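Long-range contacts in Glucanase/chitosanase (Paenibacillus fukuinensis, PDB 4ZY9), which binds chitosan through this CBM32 beta-sandwich module, one part of a larger enzyme that probably hydrolyses chitosan and glucans: residues 19-24 and 41-46; 63-68 and 128-133; 71-76 and 119-124. The protein carries 1 engineered substitution. All coordinates share one frame; numbering follows the deposited sequence. Where two conformers were deposited one is given.

Contact 1 (19-24 and 41-46)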
loop_
_atom_site.group_PDB
_atom_site.type_symbol
_atom_site.label_atom_id
_atom_site.label_comp_id
_atom_site.label_asym_id
_atom_site.label_seq_id
_atom_site.Cartn_x
_atom_site.Cartn_y
_atom_site.Cartn_z
ATOM N N SER A 19 -10.876 -3.793 2.837
ATOM C CA SER A 19 -11.433 -4.627 3.893
ATOM C C SER A 19 -10.345 -4.808 4.941
ATOM O O SER A 19 -9.100 -4.575 4.636
ATOM C CB SER A 19 -11.911 -5.961 3.423
ATOM O OG SER A 19 -10.854 -6.763 2.995
ATOM N N ILE A 20 -10.726 -5.308 6.105
ATOM C CA ILE A 20 -9.795 -5.714 7.103
ATOM C C ILE A 20 -10.225 -7.076 7.628
ATOM O O ILE A 20 -11.445 -7.429 7.591
ATOM C CB ILE A 20 -9.623 -4.715 8.297
ATOM C CG1 ILE A 20 -10.917 -4.621 9.133
ATOM C CG2 ILE A 20 -9.136 -3.353 7.757
ATOM C CD1 ILE A 20 -10.661 -3.774 10.317
ATOM N N GLU A 21 -9.326 -7.855 8.121
ATOM C CA GLU A 21 -9.601 -9.169 8.630
ATOM C C GLU A 21 -10.440 -9.060 9.892
ATOM O O GLU A 21 -11.354 -9.967 10.059
ATOM C CB GLU A 21 -8.300 -9.929 8.925
ATOM C CG GLU A 21 -8.515 -11.414 9.229
ATOM C CD GLU A 21 -7.228 -12.017 9.732
ATOM O OE1 GLU A 21 -7.061 -12.408 10.930
ATOM O OE2 GLU A 21 -6.314 -12.108 8.943
ATOM N N GLY A 22 -10.204 -8.090 10.729
ATOM C CA GLY A 22 -10.889 -7.895 12.047
ATOM C C GLY A 22 -10.152 -6.817 12.759
ATOM O O GLY A 22 -9.113 -6.320 12.299
ATOM N N ALA A 23 -10.602 -6.532 13.978
ATOM C CA ALA A 23 -9.898 -5.704 14.875
ATOM C C ALA A 23 -8.489 -6.141 15.126
ATOM O O ALA A 23 -8.235 -7.303 15.363
ATOM C CB ALA A 23 -10.662 -5.567 16.198
ATOM N N GLY A 24 -7.607 -5.203 15.057
ATOM C CA GLY A 24 -6.255 -5.420 15.211
ATOM C C GLY A 24 -5.478 -5.501 13.864
ATOM O O GLY A 24 -4.212 -5.464 13.898
ATOM N N SER A 41 -6.229 -7.923 5.022
ATOM C CA SER A 41 -7.562 -7.786 4.399
ATOM C C SER A 41 -8.425 -8.965 4.796
ATOM O O SER A 41 -7.980 -9.969 5.359
ATOM C CB SER A 41 -7.357 -7.844 2.835
ATOM O OG SER A 41 -7.048 -9.090 2.352
ATOM N N ALA A 42 -9.705 -8.900 4.374
ATOM C CA ALA A 42 -10.480 -10.117 4.366
ATOM C C ALA A 42 -9.846 -11.155 3.537
ATOM O O ALA A 42 -9.163 -10.813 2.563
ATOM C CB ALA A 42 -11.900 -9.840 3.864
ATOM N N GLU A 43 -10.055 -12.428 3.823
ATOM C CA GLU A 43 -9.420 -13.480 3.120
ATOM C C GLU A 43 -10.305 -14.060 2.009
ATOM O O GLU A 43 -11.570 -14.033 2.103
ATOM C CB GLU A 43 -9.033 -14.615 4.076
ATOM C CG GLU A 43 -8.228 -14.198 5.327
ATOM C CD GLU A 43 -7.908 -15.349 6.338
ATOM O OE1 GLU A 43 -8.939 -15.774 6.916
ATOM O OE2 GLU A 43 -6.717 -15.850 6.579
ATOM N N GLY A 44 -9.686 -14.668 1.041
ATOM C CA GLY A 44 -10.416 -15.407 0.011
ATOM C C GLY A 44 -11.012 -14.623 -1.136
ATOM O O GLY A 44 -11.752 -15.210 -1.950
ATOM N N VAL A 45 -10.740 -13.345 -1.277
ATOM C CA VAL A 45 -11.434 -12.501 -2.186
ATOM C C VAL A 45 -10.502 -11.513 -2.826
ATOM O O VAL A 45 -9.723 -10.781 -2.159
ATOM C CB VAL A 45 -12.503 -11.660 -1.475
ATOM C CG1 VAL A 45 -13.143 -10.612 -2.336
ATOM C CG2 VAL A 45 -13.603 -12.464 -0.814
ATOM N N ASP A 46 -10.513 -11.492 -4.167
ATOM C CA ASP A 46 -9.756 -10.544 -4.977
ATOM C C ASP A 46 -10.667 -9.547 -5.603
ATOM O O ASP A 46 -11.838 -9.950 -5.971
ATOM C CB ASP A 46 -9.015 -11.316 -6.089
ATOM C CG ASP A 46 -8.085 -12.347 -5.508
ATOM O OD1 ASP A 46 -7.240 -11.983 -4.643
ATOM O OD2 ASP A 46 -8.190 -13.526 -5.856
HETATM O O HOH W 1 -6.120 -11.818 6.272
#

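Contact 2 (63-68 and 128-133)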
loop_
_atom_site.group_PDB
_atom_site.type_symbol
_atom_site.label_atom_id
_atom_site.label_comp_id
_atom_site.label_asym_id
_atom_site.label_seq_id
_atom_site.Cartn_x
_atom_site.Cartn_y
_atom_site.Cartn_z
ATOM N N VAL A 63 8.088 3.532 -3.297
ATOM C CA VAL A 63 7.261 2.857 -2.297
ATOM C C VAL A 63 7.975 1.618 -1.866
ATOM O O VAL A 63 8.533 0.850 -2.701
ATOM C CB VAL A 63 5.902 2.412 -2.893
ATOM C CG1 VAL A 63 5.123 1.474 -1.993
ATOM C CG2 VAL A 63 5.024 3.609 -3.124
ATOM N N LYS A 64 8.036 1.388 -0.551
ATOM C CA LYS A 64 8.558 0.130 0.008
ATOM C C LYS A 64 7.452 -0.625 0.720
ATOM O O LYS A 64 6.732 -0.067 1.602
ATOM C CB LYS A 64 9.737 0.393 0.926
ATOM C CG LYS A 64 10.373 -0.885 1.394
ATOM C CD LYS A 64 11.563 -0.555 2.405
ATOM C CE LYS A 64 11.946 -1.696 3.331
ATOM N NZ LYS A 64 12.720 -1.517 4.591
ATOM N N LEU A 65 7.273 -1.865 0.382
ATOM C CA LEU A 65 6.304 -2.800 0.989
ATOM C C LEU A 65 6.996 -3.885 1.771
ATOM O O LEU A 65 7.942 -4.548 1.193
ATOM C CB LEU A 65 5.438 -3.405 -0.020
ATOM C CG LEU A 65 4.679 -2.430 -0.965
ATOM C CD1 LEU A 65 3.905 -3.175 -2.018
ATOM C CD2 LEU A 65 3.704 -1.551 -0.190
ATOM N N ASN A 66 6.633 -4.125 2.999
ATOM C CA ASN A 66 7.110 -5.262 3.757
ATOM C C ASN A 66 5.959 -6.203 3.981
ATOM O O ASN A 66 5.084 -5.950 4.837
ATOM C CB ASN A 66 7.696 -4.801 5.061
ATOM C CG ASN A 66 8.172 -5.975 5.948
ATOM O OD1 ASN A 66 8.177 -7.074 5.559
ATOM N ND2 ASN A 66 8.700 -5.594 7.129
ATOM N N TRP A 67 5.853 -7.198 3.129
ATOM C CA TRP A 67 4.772 -8.165 3.174
ATOM C C TRP A 67 4.790 -9.137 4.260
ATOM O O TRP A 67 5.892 -9.649 4.606
ATOM C CB TRP A 67 4.755 -8.926 1.852
ATOM C CG TRP A 67 4.432 -8.144 0.599
ATOM C CD1 TRP A 67 5.262 -7.724 -0.321
ATOM C CD2 TRP A 67 3.116 -7.799 0.135
ATOM N NE1 TRP A 67 4.606 -7.079 -1.318
ATOM C CE2 TRP A 67 3.275 -7.077 -1.016
ATOM C CE3 TRP A 67 1.790 -7.905 0.641
ATOM C CZ2 TRP A 67 2.165 -6.618 -1.771
ATOM C CZ3 TRP A 67 0.754 -7.478 -0.095
ATOM C CH2 TRP A 67 0.925 -6.795 -1.246
ATOM N N GLU A 68 3.638 -9.495 4.810
ATOM C CA GLU A 68 3.522 -10.688 5.566
ATOM C C GLU A 68 3.441 -11.898 4.572
ATOM O O GLU A 68 3.445 -11.722 3.397
ATOM C CB GLU A 68 2.329 -10.515 6.521
ATOM C CG GLU A 68 2.086 -11.634 7.606
ATOM C CD GLU A 68 1.087 -12.669 7.204
ATOM O OE1 GLU A 68 0.359 -12.574 6.208
ATOM O OE2 GLU A 68 1.060 -13.701 7.942
ATOM N N TYR A 128 -4.485 -10.489 1.821
ATOM C CA TYR A 128 -3.397 -9.601 1.514
ATOM C C TYR A 128 -2.952 -8.968 2.818
ATOM O O TYR A 128 -3.854 -8.474 3.552
ATOM C CB TYR A 128 -3.765 -8.529 0.507
ATOM C CG TYR A 128 -4.232 -8.972 -0.831
ATOM C CD1 TYR A 128 -5.498 -9.518 -1.053
ATOM C CD2 TYR A 128 -3.397 -8.789 -1.934
ATOM C CE1 TYR A 128 -5.904 -9.892 -2.332
ATOM C CE2 TYR A 128 -3.844 -9.168 -3.146
ATOM C CZ TYR A 128 -5.072 -9.720 -3.366
ATOM O OH TYR A 128 -5.433 -10.096 -4.691
ATOM N N SER A 129 -1.658 -8.957 3.135
ATOM C CA SER A 129 -1.254 -8.380 4.430
ATOM C C SER A 129 0.142 -7.777 4.385
ATOM O O SER A 129 1.069 -8.337 3.806
ATOM C CB SER A 129 -1.287 -9.480 5.482
ATOM O OG SER A 129 -0.954 -9.009 6.735
ATOM N N LEU A 130 0.232 -6.555 4.932
ATOM C CA LEU A 130 1.410 -5.716 4.942
ATOM C C LEU A 130 1.779 -5.333 6.355
ATOM O O LEU A 130 0.952 -4.678 7.026
ATOM C CB LEU A 130 1.219 -4.468 4.135
ATOM C CG LEU A 130 1.196 -4.629 2.628
ATOM C CD1 LEU A 130 0.535 -3.488 1.925
ATOM C CD2 LEU A 130 2.605 -4.896 2.065
ATOM N N TRP A 131 3.016 -5.632 6.794
ATOM C CA TRP A 131 3.570 -5.061 7.975
ATOM C C TRP A 131 3.763 -3.579 7.878
ATOM O O TRP A 131 3.525 -2.832 8.840
ATOM C CB TRP A 131 4.947 -5.760 8.354
ATOM C CG TRP A 131 4.940 -7.228 8.511
ATOM C CD1 TRP A 131 5.527 -8.078 7.659
ATOM C CD2 TRP A 131 4.412 -8.004 9.630
ATOM N NE1 TRP A 131 5.378 -9.357 8.148
ATOM C CE2 TRP A 131 4.639 -9.336 9.314
ATOM C CE3 TRP A 131 3.707 -7.687 10.799
ATOM C CZ2 TRP A 131 4.293 -10.353 10.223
ATOM C CZ3 TRP A 131 3.342 -8.737 11.617
ATOM C CH2 TRP A 131 3.584 -10.032 11.270
ATOM N N GLU A 132 4.354 -3.173 6.746
ATOM C CA GLU A 132 4.780 -1.851 6.572
ATOM C C GLU A 132 4.584 -1.409 5.094
ATOM O O GLU A 132 4.820 -2.197 4.176
ATOM C CB GLU A 132 6.229 -1.580 6.963
ATOM C CG GLU A 132 6.522 -1.974 8.392
ATOM C CD GLU A 132 8.032 -1.961 8.761
ATOM O OE1 GLU A 132 8.726 -2.863 8.303
ATOM O OE2 GLU A 132 8.442 -1.039 9.428
ATOM N N PHE A 133 4.185 -0.162 4.886
ATOM C CA PHE A 133 4.061 0.473 3.550
ATOM C C PHE A 133 4.612 1.870 3.721
ATOM O O PHE A 133 4.031 2.649 4.507
ATOM C CB PHE A 133 2.547 0.453 3.227
ATOM C CG PHE A 133 2.110 0.936 1.899
ATOM C CD1 PHE A 133 2.790 1.916 1.127
ATOM C CD2 PHE A 133 0.841 0.557 1.396
ATOM C CE1 PHE A 133 2.242 2.435 -0.049
ATOM C CE2 PHE A 133 0.317 1.125 0.248
ATOM C CZ PHE A 133 1.021 2.034 -0.494
HETATM O O HOH W 2 10.114 -1.457 6.368
#

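Contact 3 (71-76 and 119-124)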
loop_
_atom_site.group_PDB
_atom_site.type_symbol
_atom_site.label_atom_id
_atom_site.label_comp_id
_atom_site.label_asym_id
_atom_site.label_seq_id
_atom_site.Cartn_x
_atom_site.Cartn_y
_atom_site.Cartn_z
ATOM N N TYR A 71 1.174 -12.449 0.693
ATOM C CA TYR A 71 1.568 -11.408 -0.231
ATOM C C TYR A 71 0.743 -11.385 -1.550
ATOM O O TYR A 71 0.057 -12.378 -1.866
ATOM C CB TYR A 71 3.077 -11.534 -0.543
ATOM C CG TYR A 71 3.446 -12.791 -1.363
ATOM C CD1 TYR A 71 3.739 -13.963 -0.714
ATOM C CD2 TYR A 71 3.450 -12.802 -2.724
ATOM C CE1 TYR A 71 4.043 -15.119 -1.423
ATOM C CE2 TYR A 71 3.743 -13.955 -3.428
ATOM C CZ TYR A 71 4.059 -15.078 -2.758
ATOM O OH TYR A 71 4.421 -16.220 -3.500
ATOM N N ALA A 72 0.873 -10.289 -2.317
ATOM C CA ALA A 72 0.226 -10.226 -3.622
ATOM C C ALA A 72 1.232 -10.596 -4.680
ATOM O O ALA A 72 2.348 -10.067 -4.669
ATOM C CB ALA A 72 -0.214 -8.835 -3.928
ATOM N N SER A 73 0.903 -11.542 -5.558
ATOM C CA SER A 73 1.712 -11.815 -6.709
ATOM C C SER A 73 1.353 -10.937 -7.895
ATOM O O SER A 73 2.240 -10.724 -8.727
ATOM C CB SER A 73 1.668 -13.292 -7.075
ATOM O OG SER A 73 0.389 -13.705 -7.461
ATOM N N SER A 74 0.100 -10.448 -7.981
ATOM C CA SER A 74 -0.207 -9.433 -8.924
ATOM C C SER A 74 -0.640 -8.202 -8.193
ATOM O O SER A 74 -1.635 -8.363 -7.437
ATOM C CB SER A 74 -1.282 -9.827 -9.998
ATOM O OG SER A 74 -0.797 -10.846 -10.853
ATOM N N TYR A 75 -0.016 -7.086 -8.378
ATOM C CA TYR A 75 -0.471 -5.788 -7.788
ATOM C C TYR A 75 0.048 -4.693 -8.567
ATOM O O TYR A 75 1.026 -4.833 -9.389
ATOM C CB TYR A 75 -0.094 -5.668 -6.346
ATOM C CG TYR A 75 1.423 -5.558 -6.101
ATOM C CD1 TYR A 75 1.967 -4.285 -5.953
ATOM C CD2 TYR A 75 2.212 -6.661 -5.861
ATOM C CE1 TYR A 75 3.345 -4.148 -5.721
ATOM C CE2 TYR A 75 3.562 -6.506 -5.510
ATOM C CZ TYR A 75 4.048 -5.220 -5.432
ATOM O OH TYR A 75 5.398 -4.986 -5.130
ATOM N N THR A 76 -0.539 -3.532 -8.363
ATOM C CA THR A 76 -0.024 -2.259 -8.866
ATOM C C THR A 76 0.212 -1.313 -7.728
ATOM O O THR A 76 -0.401 -1.447 -6.617
ATOM C CB THR A 76 -1.025 -1.579 -9.872
ATOM O OG1 THR A 76 -2.313 -1.527 -9.250
ATOM C CG2 THR A 76 -1.250 -2.513 -11.152
ATOM N N GLY A 119 -4.157 -4.862 -5.268
ATOM C CA GLY A 119 -3.772 -6.200 -5.486
ATOM C C GLY A 119 -4.844 -7.023 -6.123
ATOM O O GLY A 119 -6.034 -6.988 -5.692
ATOM N N THR A 120 -4.525 -7.843 -7.125
ATOM C CA THR A 120 -5.476 -8.666 -7.845
ATOM C C THR A 120 -5.267 -10.143 -7.789
ATOM O O THR A 120 -6.241 -10.907 -8.056
ATOM C CB THR A 120 -5.643 -8.202 -9.323
ATOM O OG1 THR A 120 -4.376 -8.383 -9.931
ATOM C CG2 THR A 120 -6.121 -6.774 -9.454
ATOM N N VAL A 121 -4.074 -10.625 -7.510
ATOM C CA VAL A 121 -3.792 -12.044 -7.393
ATOM C C VAL A 121 -2.947 -12.240 -6.099
ATOM O O VAL A 121 -1.921 -11.541 -5.916
ATOM C CB VAL A 121 -3.038 -12.705 -8.575
ATOM C CG1 VAL A 121 -2.853 -14.189 -8.369
ATOM C CG2 VAL A 121 -3.790 -12.413 -9.924
ATOM N N ARG A 122 -3.364 -13.160 -5.258
ATOM C CA ARG A 122 -2.669 -13.534 -4.103
ATOM C C ARG A 122 -1.670 -14.649 -4.305
ATOM O O ARG A 122 -1.871 -15.577 -5.101
ATOM C CB ARG A 122 -3.655 -14.036 -3.027
ATOM C CG ARG A 122 -4.523 -12.915 -2.448
ATOM C CD ARG A 122 -5.754 -13.466 -1.674
ATOM N NE ARG A 122 -6.773 -13.935 -2.635
ATOM C CZ ARG A 122 -7.417 -15.086 -2.577
ATOM N NH1 ARG A 122 -7.256 -15.917 -1.560
ATOM N NH2 ARG A 122 -8.249 -15.355 -3.601
ATOM N N GLY A 123 -0.585 -14.567 -3.557
ATOM C CA GLY A 123 0.413 -15.632 -3.533
ATOM C C GLY A 123 0.035 -16.790 -2.646
ATOM O O GLY A 123 0.839 -17.873 -2.681
ATOM N N THR A 124 -0.969 -16.663 -1.825
ATOM C CA THR A 124 -1.437 -17.682 -0.884
ATOM C C THR A 124 -2.945 -17.769 -1.031
ATOM O O THR A 124 -3.584 -16.967 -1.614
ATOM C CB THR A 124 -1.084 -17.331 0.565
ATOM O OG1 THR A 124 -1.982 -16.317 1.040
ATOM C CG2 THR A 124 0.405 -16.936 0.724
HETATM O O HOH W 3 -1.711 -13.926 -0.221
HETATM O O HOH W 4 0.537 -16.461 -7.279
#

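Contact 1 (19-24 and 41-46)
S19 and A42 form the one direct hydrogen bond between two loops, the first following strand 14-17 and the second joining strands 39-40 and 48-54. A42 N donates to S19 OG over 2.8 Å with an N-H...O angle of 160°. The hydroxyl of S19 sits between its own backbone N and carbonyl carbon (chi1 67°), a setting that turns it onto the amide of the opposite loop and also lays it against the methyl of A42, 3.4 Å from OG to CB. Backbone atoms add a weaker polar touch: S41 CA directs its hydrogen at S19 O, 3.6 Å away, and the same carbonyl accepts a hydrogen bond from the W39 indole.

S41 points its CB away overall, yet that carbon still touches S19 OG (3.7 Å). S41 OG donates to A42 O at 2.7 Å, from above the carbonyl plane, and also bonds to Y128 N; these bonds probably steady the turn carrying A42 N.

Water carries the remaining polar link. One molecule donates both to E21 OE2, at 2.7 Å, and to S41 O, at 2.8 Å, and so ties the exposed glutamate to the second loop. The E21 chain is extended, and its CB passes alongside S41 O on the way to that water.

The buried surface is small (225 Å²), and the whole is a surface contact between loops at one end of the beta-sandwich. Inter-strand loops commonly form the sugar-binding surface in CBM32 modules; that these two do so here is only inferred.

Contact 2 (63-68 and 128-133)
N66 facing E132, and L65 facing F133, mark an antiparallel strand pairing between 57-67 and 129-136, partly buried near the middle of one sheet of the beta-sandwich. N66 N donates to E132 O at 2.9 Å in a nearly straight bond (176°). A second, conditional link joins the side chains: in one of its two conformers N66 ND2 donates to the anti lone pair of E132 OE1 at 3.0 Å, with the acceptor in the amide plane. A water between K64 NZ and E132 OE1 extends this polar row, its bond to the carboxylate being weak.

Beyond this pair the register slips by one residue in a classic beta bulge. W131 and E132 both face N66: N66 O accepts from W131 N at 2.9 Å and weakly from E132 N. Past the bulge, E68 N donates to S129 O at 3.0 Å. E68 CB packs over one face of the W131 indole, and CG, anti to the backbone N (chi1 -173°), continues along the ring; W67 O approaches its edge.

The apolar contacts turn inward. L65 CD2 lies over the F133 ring, 3.6 Å from CG. L130 CD2 covers a face of the W67 six-membered ring, 3.4 Å from CE3; W67 NE1 bonds to D103 OD2, which would help hold the ring in this orientation. I50, from the opposing sheet, packs against L130 and F133.

Contact 3 (71-76 and 119-124)
With chi1 at 68° the Y71 side chain is set between its own backbone N and carbonyl carbon, and chi2 of -89° turns the ring so that one face meets G123. Because G123 has no side chain, its CA itself packs on the ring, 3.7 Å from Y71 CE2 and displaced toward the rim. The same two residues are joined through the backbone, G123 N donating to Y71 O at 2.8 Å in a nearly straight bond. That carbonyl also accepts from a water which in turn takes a hydrogen from T124 OG1, while T124 OG1 is further bonded to Y126.

Where the chain leading into strand 75-80 pairs with the end of strand 114-122, two classic beta bulges follow, one in each chain segment. S73 and S74 both face V121: V121 O accepts from S74 N at 3.1 Å and, in a weak, bent bond, from S73 N. In return S74 O is gripped by T120 N at 3.0 Å and, weakly, by V121 N.

On the face carrying S74 and V121, V121 CG2 lies against S74 OG at 3.5 Å. S73 and T120 flank this pair: V121 CG1 touches S73 OG at 3.4 Å, and T120 OG1 meets S74 CB. On the inward face Y75 CB rests on G119 CA at 3.8 Å, its ring leading away toward L65 and its hydroxyl bonding to D103.

In the fold
Contact 2 belongs to one sheet of the sandwich and contact 3 to the facing one, their centres about 12 Å apart, while contact 1 joins loops about 14 to 15 Å from both. Along the chain contact 1 closes first; contact 3 is then nested inside the long excursion closed by contact 2. The three come together around Y128 and D46. D46 OD1 forms a salt bridge with R122 NE and a probable hydrogen bond with Y128 OH, 2.6 Å away, and S41 N lies 2.8 Å from Y128 O. Loop 41-46 is thereby tied to strand 114-122 through R122 and to the start of strand 129-136 through Y128.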